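Local coordinates for Rod shape determining protein RodA (Thermus thermophilus, PDB 6BAR), which probably polymerises lipid-linked disaccharide-pentapeptide units into peptidoglycan strands as a membrane glycosyltransferase of the SEDS family, for cell wall elongation, at residues A[57-62]-A[350-355]; A[165-170]-A[298-302]; A[280-285]-A[303-308]. All blocks are in the same frame, centred on the assembly; numbering follows the deposited sequence.

Contact 1 (A[57-62]-A[350-355])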
loop_
_atom_site.group_PDB
_atom_site.type_symbol
_atom_site.label_atom_id
_atom_site.label_comp_id
_atom_site.label_asym_id
_atom_site.label_seq_id
_atom_site.Cartn_x
_atom_site.Cartn_y
_atom_site.Cartn_z
ATOM N N LEU A 57 -1.463 16.978 -2.739
ATOM C CA LEU A 57 -2.785 16.397 -2.539
ATOM C C LEU A 57 -3.509 16.972 -1.329
ATOM O O LEU A 57 -4.699 16.683 -1.150
ATOM C CB LEU A 57 -2.679 14.881 -2.418
ATOM C CG LEU A 57 -2.169 14.251 -3.709
ATOM C CD1 LEU A 57 -1.752 12.825 -3.462
ATOM C CD2 LEU A 57 -3.225 14.330 -4.794
ATOM N N GLN A 58 -2.838 17.784 -0.511
ATOM C CA GLN A 58 -3.513 18.442 0.597
ATOM C C GLN A 58 -4.391 19.607 0.148
ATOM O O GLN A 58 -5.230 20.064 0.931
ATOM C CB GLN A 58 -2.489 18.925 1.626
ATOM C CG GLN A 58 -1.676 17.803 2.258
ATOM C CD GLN A 58 -2.543 16.764 2.936
ATOM O OE1 GLN A 58 -3.463 17.103 3.678
ATOM N NE2 GLN A 58 -2.256 15.492 2.684
ATOM N N PHE A 59 -4.232 20.097 -1.085
ATOM C CA PHE A 59 -5.135 21.121 -1.603
ATOM C C PHE A 59 -6.374 20.470 -2.204
ATOM O O PHE A 59 -6.952 20.984 -3.170
ATOM C CB PHE A 59 -4.449 22.004 -2.653
ATOM C CG PHE A 59 -3.468 22.994 -2.082
ATOM C CD1 PHE A 59 -3.290 23.115 -0.711
ATOM C CD2 PHE A 59 -2.732 23.811 -2.925
ATOM C CE1 PHE A 59 -2.387 24.025 -0.192
ATOM C CE2 PHE A 59 -1.830 24.721 -2.415
ATOM C CZ PHE A 59 -1.657 24.829 -1.046
ATOM N N LEU A 60 -6.784 19.337 -1.639
ATOM C CA LEU A 60 -7.901 18.555 -2.151
ATOM C C LEU A 60 -8.827 18.230 -0.992
ATOM O O LEU A 60 -8.407 17.605 -0.014
ATOM C CB LEU A 60 -7.407 17.273 -2.829
ATOM C CG LEU A 60 -8.405 16.445 -3.636
ATOM C CD1 LEU A 60 -8.731 17.120 -4.966
ATOM C CD2 LEU A 60 -7.841 15.057 -3.851
ATOM N N SER A 61 -10.075 18.671 -1.093
ATOM C CA SER A 61 -11.082 18.337 -0.103
ATOM C C SER A 61 -11.446 16.859 -0.181
ATOM O O SER A 61 -11.277 16.197 -1.210
ATOM C CB SER A 61 -12.334 19.171 -0.324
ATOM O OG SER A 61 -12.873 18.872 -1.602
ATOM N N ARG A 62 -11.986 16.347 0.925
ATOM C CA ARG A 62 -12.451 14.965 0.924
ATOM C C ARG A 62 -13.697 14.788 0.064
ATOM O O ARG A 62 -13.902 13.709 -0.509
ATOM C CB ARG A 62 -12.732 14.498 2.349
ATOM C CG ARG A 62 -13.191 13.070 2.408
ATOM C CD ARG A 62 -14.212 12.862 3.481
ATOM N NE ARG A 62 -14.896 11.583 3.309
ATOM C CZ ARG A 62 -15.930 11.388 2.494
ATOM N NH1 ARG A 62 -16.495 10.190 2.404
ATOM N NH2 ARG A 62 -16.403 12.393 1.767
ATOM N N LEU A 350 -4.337 11.112 5.363
ATOM C CA LEU A 350 -4.176 12.239 6.279
ATOM C C LEU A 350 -5.194 13.338 5.997
ATOM O O LEU A 350 -5.720 13.966 6.930
ATOM C CB LEU A 350 -2.754 12.786 6.158
ATOM C CG LEU A 350 -2.010 13.071 7.453
ATOM C CD1 LEU A 350 -1.921 11.806 8.275
ATOM C CD2 LEU A 350 -0.626 13.616 7.147
ATOM N N LEU A 351 -5.477 13.591 4.716
ATOM C CA LEU A 351 -6.479 14.597 4.382
ATOM C C LEU A 351 -7.887 14.102 4.680
ATOM O O LEU A 351 -8.753 14.909 5.036
ATOM C CB LEU A 351 -6.359 15.034 2.917
ATOM C CG LEU A 351 -7.102 14.319 1.788
ATOM C CD1 LEU A 351 -8.526 14.841 1.604
ATOM C CD2 LEU A 351 -6.321 14.429 0.480
ATOM N N VAL A 352 -8.158 12.800 4.552
ATOM C CA VAL A 352 -9.501 12.373 4.929
ATOM C C VAL A 352 -9.657 12.366 6.443
ATOM O O VAL A 352 -10.780 12.511 6.941
ATOM C CB VAL A 352 -9.912 11.006 4.338
ATOM C CG1 VAL A 352 -9.965 11.072 2.822
ATOM C CG2 VAL A 352 -9.004 9.908 4.802
ATOM N N HIS A 353 -8.561 12.231 7.197
ATOM C CA HIS A 353 -8.673 12.397 8.645
ATOM C C HIS A 353 -8.850 13.857 9.041
ATOM O O HIS A 353 -9.584 14.144 9.994
ATOM C CB HIS A 353 -7.452 11.815 9.366
ATOM C CG HIS A 353 -7.529 11.918 10.862
ATOM N ND1 HIS A 353 -6.754 12.798 11.590
ATOM C CD2 HIS A 353 -8.292 11.254 11.763
ATOM C CE1 HIS A 353 -7.036 12.670 12.875
ATOM N NE2 HIS A 353 -7.966 11.739 13.007
ATOM N N ARG A 354 -8.200 14.792 8.340
ATOM C CA ARG A 354 -8.345 16.189 8.730
ATOM C C ARG A 354 -9.716 16.763 8.389
ATOM O O ARG A 354 -10.137 17.734 9.027
ATOM C CB ARG A 354 -7.262 17.052 8.086
ATOM C CG ARG A 354 -7.577 17.483 6.671
ATOM C CD ARG A 354 -6.788 18.721 6.283
ATOM N NE ARG A 354 -6.529 18.763 4.849
ATOM C CZ ARG A 354 -7.417 19.154 3.943
ATOM N NH1 ARG A 354 -8.629 19.543 4.319
ATOM N NH2 ARG A 354 -7.092 19.154 2.659
ATOM N N ASP A 355 -10.423 16.196 7.411
ATOM C CA ASP A 355 -11.752 16.664 7.039
ATOM C C ASP A 355 -12.866 15.802 7.639
ATOM O O ASP A 355 -13.988 15.803 7.121
ATOM C CB ASP A 355 -11.888 16.723 5.511
ATOM C CG ASP A 355 -11.166 17.924 4.888
ATOM O OD1 ASP A 355 -11.003 18.960 5.569
ATOM O OD2 ASP A 355 -10.776 17.839 3.700
#

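Contact 2 (A[165-170]-A[298-302])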
loop_
_atom_site.group_PDB
_atom_site.type_symbol
_atom_site.label_atom_id
_atom_site.label_comp_id
_atom_site.label_asym_id
_atom_site.label_seq_id
_atom_site.Cartn_x
_atom_site.Cartn_y
_atom_site.Cartn_z
ATOM N N VAL A 165 -10.612 -6.804 4.021
ATOM C CA VAL A 165 -10.677 -5.993 5.236
ATOM C C VAL A 165 -11.869 -5.042 5.172
ATOM O O VAL A 165 -12.621 -4.890 6.144
ATOM C CB VAL A 165 -9.350 -5.243 5.452
ATOM C CG1 VAL A 165 -9.440 -4.313 6.642
ATOM C CG2 VAL A 165 -8.215 -6.239 5.655
ATOM N N VAL A 166 -12.068 -4.405 4.014
ATOM C CA VAL A 166 -13.203 -3.495 3.831
ATOM C C VAL A 166 -14.516 -4.228 4.071
ATOM O O VAL A 166 -15.383 -3.770 4.831
ATOM C CB VAL A 166 -13.168 -2.869 2.425
ATOM C CG1 VAL A 166 -14.482 -2.147 2.111
ATOM C CG2 VAL A 166 -11.984 -1.936 2.290
ATOM N N VAL A 167 -14.684 -5.378 3.420
ATOM C CA VAL A 167 -15.907 -6.152 3.576
ATOM C C VAL A 167 -16.087 -6.599 5.028
ATOM O O VAL A 167 -17.175 -6.462 5.596
ATOM C CB VAL A 167 -15.897 -7.335 2.587
ATOM C CG1 VAL A 167 -16.854 -8.426 3.017
ATOM C CG2 VAL A 167 -16.240 -6.849 1.174
ATOM N N PHE A 168 -15.026 -7.106 5.666
ATOM C CA PHE A 168 -15.159 -7.646 7.018
ATOM C C PHE A 168 -15.535 -6.558 8.012
ATOM O O PHE A 168 -16.427 -6.753 8.845
ATOM C CB PHE A 168 -13.865 -8.341 7.458
ATOM C CG PHE A 168 -13.876 -8.790 8.905
ATOM C CD1 PHE A 168 -14.403 -10.025 9.260
ATOM C CD2 PHE A 168 -13.365 -7.973 9.907
ATOM C CE1 PHE A 168 -14.419 -10.436 10.586
ATOM C CE2 PHE A 168 -13.382 -8.378 11.233
ATOM C CZ PHE A 168 -13.908 -9.610 11.573
ATOM N N VAL A 169 -14.852 -5.413 7.954
ATOM C CA VAL A 169 -15.194 -4.301 8.836
ATOM C C VAL A 169 -16.598 -3.790 8.538
ATOM O O VAL A 169 -17.324 -3.382 9.453
ATOM C CB VAL A 169 -14.137 -3.187 8.710
ATOM C CG1 VAL A 169 -14.517 -1.974 9.545
ATOM C CG2 VAL A 169 -12.775 -3.708 9.124
ATOM N N ARG A 170 -17.014 -3.817 7.272
ATOM C CA ARG A 170 -18.353 -3.350 6.924
ATOM C C ARG A 170 -19.427 -4.240 7.541
ATOM O O ARG A 170 -20.341 -3.755 8.217
ATOM C CB ARG A 170 -18.504 -3.295 5.404
ATOM C CG ARG A 170 -19.913 -2.998 4.939
ATOM C CD ARG A 170 -20.379 -1.656 5.468
ATOM N NE ARG A 170 -21.540 -1.169 4.733
ATOM C CZ ARG A 170 -22.793 -1.517 5.001
ATOM N NH1 ARG A 170 -23.054 -2.359 5.992
ATOM N NH2 ARG A 170 -23.784 -1.026 4.275
ATOM N N LEU A 298 -14.161 2.734 6.305
ATOM C CA LEU A 298 -13.819 1.661 5.377
ATOM C C LEU A 298 -12.525 1.955 4.628
ATOM O O LEU A 298 -11.672 1.075 4.491
ATOM C CB LEU A 298 -14.962 1.430 4.391
ATOM C CG LEU A 298 -16.274 0.927 4.985
ATOM C CD1 LEU A 298 -17.242 0.594 3.867
ATOM C CD2 LEU A 298 -16.036 -0.277 5.887
ATOM N N PHE A 299 -12.364 3.182 4.133
ATOM C CA PHE A 299 -11.177 3.525 3.355
ATOM C C PHE A 299 -9.910 3.421 4.200
ATOM O O PHE A 299 -8.925 2.783 3.792
ATOM C CB PHE A 299 -11.354 4.930 2.765
ATOM C CG PHE A 299 -10.135 5.471 2.071
ATOM C CD1 PHE A 299 -9.680 4.917 0.880
ATOM C CD2 PHE A 299 -9.460 6.559 2.594
ATOM C CE1 PHE A 299 -8.557 5.430 0.238
ATOM C CE2 PHE A 299 -8.343 7.081 1.960
ATOM C CZ PHE A 299 -7.890 6.515 0.781
ATOM N N LEU A 300 -9.922 4.030 5.390
ATOM C CA LEU A 300 -8.767 3.960 6.282
ATOM C C LEU A 300 -8.424 2.521 6.645
ATOM O O LEU A 300 -7.244 2.142 6.660
ATOM C CB LEU A 300 -9.026 4.775 7.552
ATOM C CG LEU A 300 -8.671 6.264 7.494
ATOM C CD1 LEU A 300 -9.658 7.037 6.654
ATOM C CD2 LEU A 300 -8.530 6.893 8.875
ATOM N N SER A 301 -9.439 1.698 6.939
ATOM C CA SER A 301 -9.156 0.326 7.346
ATOM C C SER A 301 -8.635 -0.507 6.180
ATOM O O SER A 301 -7.742 -1.342 6.367
ATOM C CB SER A 301 -10.399 -0.318 7.962
ATOM O OG SER A 301 -11.493 -0.307 7.061
ATOM N N GLY A 302 -9.172 -0.294 4.974
ATOM C CA GLY A 302 -8.636 -0.980 3.806
ATOM C C GLY A 302 -7.182 -0.631 3.558
ATOM O O GLY A 302 -6.355 -1.512 3.283
#

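Contact 3 (A[280-285]-A[303-308])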
loop_
_atom_site.group_PDB
_atom_site.type_symbol
_atom_site.label_atom_id
_atom_site.label_comp_id
_atom_site.label_asym_id
_atom_site.label_seq_id
_atom_site.Cartn_x
_atom_site.Cartn_y
_atom_site.Cartn_z
ATOM N N LEU A 280 2.389 1.971 13.580
ATOM C CA LEU A 280 1.775 2.597 12.413
ATOM C C LEU A 280 0.411 1.981 12.105
ATOM O O LEU A 280 -0.565 2.702 11.858
ATOM C CB LEU A 280 2.708 2.495 11.209
ATOM C CG LEU A 280 2.195 3.162 9.937
ATOM C CD1 LEU A 280 3.132 4.270 9.456
ATOM C CD2 LEU A 280 1.997 2.111 8.858
ATOM N N LEU A 281 0.317 0.648 12.124
ATOM C CA LEU A 281 -0.979 0.009 11.898
ATOM C C LEU A 281 -1.969 0.359 13.006
ATOM O O LEU A 281 -3.165 0.547 12.744
ATOM C CB LEU A 281 -0.810 -1.507 11.769
ATOM C CG LEU A 281 0.094 -2.051 10.649
ATOM C CD1 LEU A 281 0.159 -3.573 10.702
ATOM C CD2 LEU A 281 -0.340 -1.579 9.260
ATOM N N ALA A 282 -1.481 0.485 14.247
ATOM C CA ALA A 282 -2.344 0.879 15.358
ATOM C C ALA A 282 -2.895 2.286 15.166
ATOM O O ALA A 282 -4.087 2.523 15.371
ATOM C CB ALA A 282 -1.586 0.788 16.684
ATOM N N ARG A 283 -2.040 3.240 14.789
ATOM C CA ARG A 283 -2.521 4.602 14.589
ATOM C C ARG A 283 -3.472 4.683 13.403
ATOM O O ARG A 283 -4.436 5.455 13.433
ATOM C CB ARG A 283 -1.352 5.570 14.410
ATOM C CG ARG A 283 -0.930 6.287 15.698
ATOM C CD ARG A 283 -2.095 7.030 16.354
ATOM N NE ARG A 283 -1.734 7.628 17.642
ATOM C CZ ARG A 283 -1.357 8.894 17.807
ATOM N NH1 ARG A 283 -1.051 9.350 19.017
ATOM N NH2 ARG A 283 -1.287 9.706 16.765
ATOM N N LEU A 284 -3.235 3.885 12.359
ATOM C CA LEU A 284 -4.167 3.860 11.232
ATOM C C LEU A 284 -5.542 3.354 11.660
ATOM O O LEU A 284 -6.568 3.975 11.359
ATOM C CB LEU A 284 -3.610 2.999 10.098
ATOM C CG LEU A 284 -2.505 3.632 9.250
ATOM C CD1 LEU A 284 -1.958 2.639 8.244
ATOM C CD2 LEU A 284 -3.034 4.873 8.548
ATOM N N PHE A 285 -5.586 2.224 12.369
ATOM C CA PHE A 285 -6.877 1.709 12.818
ATOM C C PHE A 285 -7.507 2.581 13.905
ATOM O O PHE A 285 -8.730 2.552 14.072
ATOM C CB PHE A 285 -6.723 0.258 13.290
ATOM C CG PHE A 285 -6.704 -0.745 12.161
ATOM C CD1 PHE A 285 -7.425 -0.515 10.998
ATOM C CD2 PHE A 285 -5.967 -1.914 12.259
ATOM C CE1 PHE A 285 -7.413 -1.434 9.958
ATOM C CE2 PHE A 285 -5.952 -2.837 11.221
ATOM C CZ PHE A 285 -6.675 -2.595 10.069
ATOM N N PHE A 303 -6.845 0.655 3.679
ATOM C CA PHE A 303 -5.458 1.076 3.500
ATOM C C PHE A 303 -4.539 0.404 4.518
ATOM O O PHE A 303 -3.492 -0.159 4.158
ATOM C CB PHE A 303 -5.359 2.600 3.603
ATOM C CG PHE A 303 -4.069 3.159 3.084
ATOM C CD1 PHE A 303 -3.943 3.519 1.753
ATOM C CD2 PHE A 303 -2.981 3.329 3.925
ATOM C CE1 PHE A 303 -2.754 4.035 1.270
ATOM C CE2 PHE A 303 -1.790 3.850 3.449
ATOM C CZ PHE A 303 -1.676 4.203 2.122
ATOM N N ALA A 304 -4.921 0.455 5.799
ATOM C CA ALA A 304 -4.107 -0.168 6.841
ATOM C C ALA A 304 -3.963 -1.665 6.611
ATOM O O ALA A 304 -2.889 -2.236 6.848
ATOM C CB ALA A 304 -4.711 0.100 8.220
ATOM N N GLY A 305 -5.034 -2.319 6.155
ATOM C CA GLY A 305 -4.945 -3.735 5.847
ATOM C C GLY A 305 -3.922 -4.026 4.767
ATOM O O GLY A 305 -3.060 -4.889 4.930
ATOM N N MET A 306 -4.005 -3.307 3.648
ATOM C CA MET A 306 -3.048 -3.529 2.570
ATOM C C MET A 306 -1.612 -3.320 3.046
ATOM O O MET A 306 -0.707 -4.105 2.716
ATOM C CB MET A 306 -3.374 -2.605 1.398
ATOM C CG MET A 306 -4.658 -2.977 0.679
ATOM S SD MET A 306 -4.959 -1.977 -0.790
ATOM C CE MET A 306 -6.221 -2.960 -1.591
ATOM N N LEU A 307 -1.386 -2.272 3.839
ATOM C CA LEU A 307 -0.034 -1.987 4.311
ATOM C C LEU A 307 0.485 -3.108 5.213
ATOM O O LEU A 307 1.562 -3.684 4.969
ATOM C CB LEU A 307 -0.030 -0.645 5.041
ATOM C CG LEU A 307 1.251 0.179 5.012
ATOM C CD1 LEU A 307 0.908 1.637 5.222
ATOM C CD2 LEU A 307 2.200 -0.301 6.091
ATOM N N GLY A 308 -0.270 -3.423 6.272
ATOM C CA GLY A 308 0.109 -4.525 7.136
ATOM C C GLY A 308 0.298 -5.830 6.387
ATOM O O GLY A 308 1.158 -6.639 6.748
#

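Contact 1 (A[57-62]-A[350-355])
Leu-351 reaches from the last turn of helix 336-354 into the bend of segment 57-62. Its CD1 lies 3.2 Å from Leu-60 O and its CD2 3.2 Å from Leu-57 O. Thus the isobutyl group meets mainly the carbonyl side of the segment. Gln-58 bends at chi2 (-57°), which brings its OE1 beside Leu-351 CB at 3.6 Å. A glycine in place of Leu-351 would probably open a gap under the Leu-57 and Leu-60 carbonyls and let the loop shift.

Two weak hydrogen bonds add to this apolar contact. Gln-58 O lies at the edge of the Arg-354 guanidinium, near its plane, 2.7 Å from NH2; the N-H...O angle of 116° makes the bond weak. Asp-355 OD2 accepts from Arg-62 N at 3.4 Å. Next to these bonds, Arg-62 CG rests 3.8 Å from Val-352 CG1.

A second shell positions these groups. Asp-355 OD1 forms a salt bridge with Arg-354 NH1, 2.7 Å long, which joins the two polar side chains. The Gln-58 amide is held by Tyr-11, Ala-54 O and Gly-347 O. Arg-62 sends NE to a salt bridge with Asp-296.

The contact joins the loop between helices 39-56 and 62-67 to the C-terminal end of helix 336-354. Val-352 also packs on helix 294-319, and Leu-350 on helix 13-30.

Contact 2 (A[165-170]-A[298-302])
Val-166 and Gly-302 meet at a crossing of two predicted transmembrane helices, 153-170 and 294-319, in the helical bundle of this SEDS protein. The short segments run 132° apart in direction, and their axes approach to 8.7 Å. No hydrogen bond links them, so the contact rests on shape.

Gly-302 allows the close approach. Having no side chain, it lets Val-166 CG2 lie against its CA, at 3.8 Å. The valine is turned with CG1 anti to its own N (chi1 168°). That places CG2 on the glycine and CG1 next to Leu-298 CD1.

Leu-298 fills the other part of the crossing. Its CG is anti to the carbonyl carbon (chi1 -65°), and this torsion brings the two methyls up to helix 153-170. Its CD2 sits 3.7 Å from Val-166 O and also meets Arg-170 CB. The arginine is touched along its aliphatic part. Its CD approaches Leu-298 CD1, while its NE bonds to Leu-122 O in the loop beyond helix 106-121.

Val-165 and Val-169 line up along Ser-301. The serine hydroxyl turns back to the carbonyls of its own helix, Arg-297 O and Leu-298 O, and the one proton may serve either. Across the contact, Ser-301 OG meets Val-169 CG2 at 4.2 Å. Val-165 CG1 comes closer to the serine backbone, lying 3.4 Å from Ser-301 O.

Contact 3 (A[280-285]-A[303-308])
Ala-304 is wedged between Leu-284 and Phe-285. The CH-pi contact comes first: its CB lies over one face of the Phe-285 ring, 3.9 Å from the centroid and 26° off the normal. The methyl sits toward the rim, nearest Phe-285 CE1. Phe-285 CG is anti to the carbonyl carbon (chi1 -80°), and from there the ring extends across to helix 294-319.

Aliphatic packing fills the next layer. Leu-284 CB touches Ala-304 CB at 3.6 Å. Leu-284 CD1 also packs on Ala-304, and more distantly meets the edge of the Phe-303 ring. Leu-280 and Leu-307 cross at about a right angle, with their CD2 atoms 3.7 Å apart.

Side chain against backbone makes the third kind. Leu-281 CD2 lies 3.5 Å from Gly-308 N and also near Ala-304 O. Leu-281 CD1 rests on Gly-308 CA.

Leu-280 and Leu-284 also pack on helix 13-30, and Phe-303 on helix 106-121. The segments run nearly antiparallel, 167° apart, with axes 9.6 Å from each other. Helices 266-288 and 294-319 follow each other in the chain, so this is an antiparallel hairpin of two helices predicted to span the membrane, with small residues, Ala-304 and Gly-308, at the interface.

From the N terminus, the chain first passes segment 57-62, which contact 1 later joins to the end of helix 336-354, closing a loop of nearly 290 residues. Helix 153-170 contributes the first half of contact 2, and helix 266-288 the first half of contact 3. Helix 294-319 completes both and so is tied to each of these helices. Contacts 2 and 3 therefore cross, and both nest inside the loop of contact 1. Contacts 2 and 3 touch where Ser-301 meets Phe-285 and Val-165 meets Gly-305. Contact 1, which ties helix 336-354 to the region after helix 39-56, meets contact 2 where Val-352 packs on Leu-300 and Phe-299. Contacts 1 and 3 do not touch.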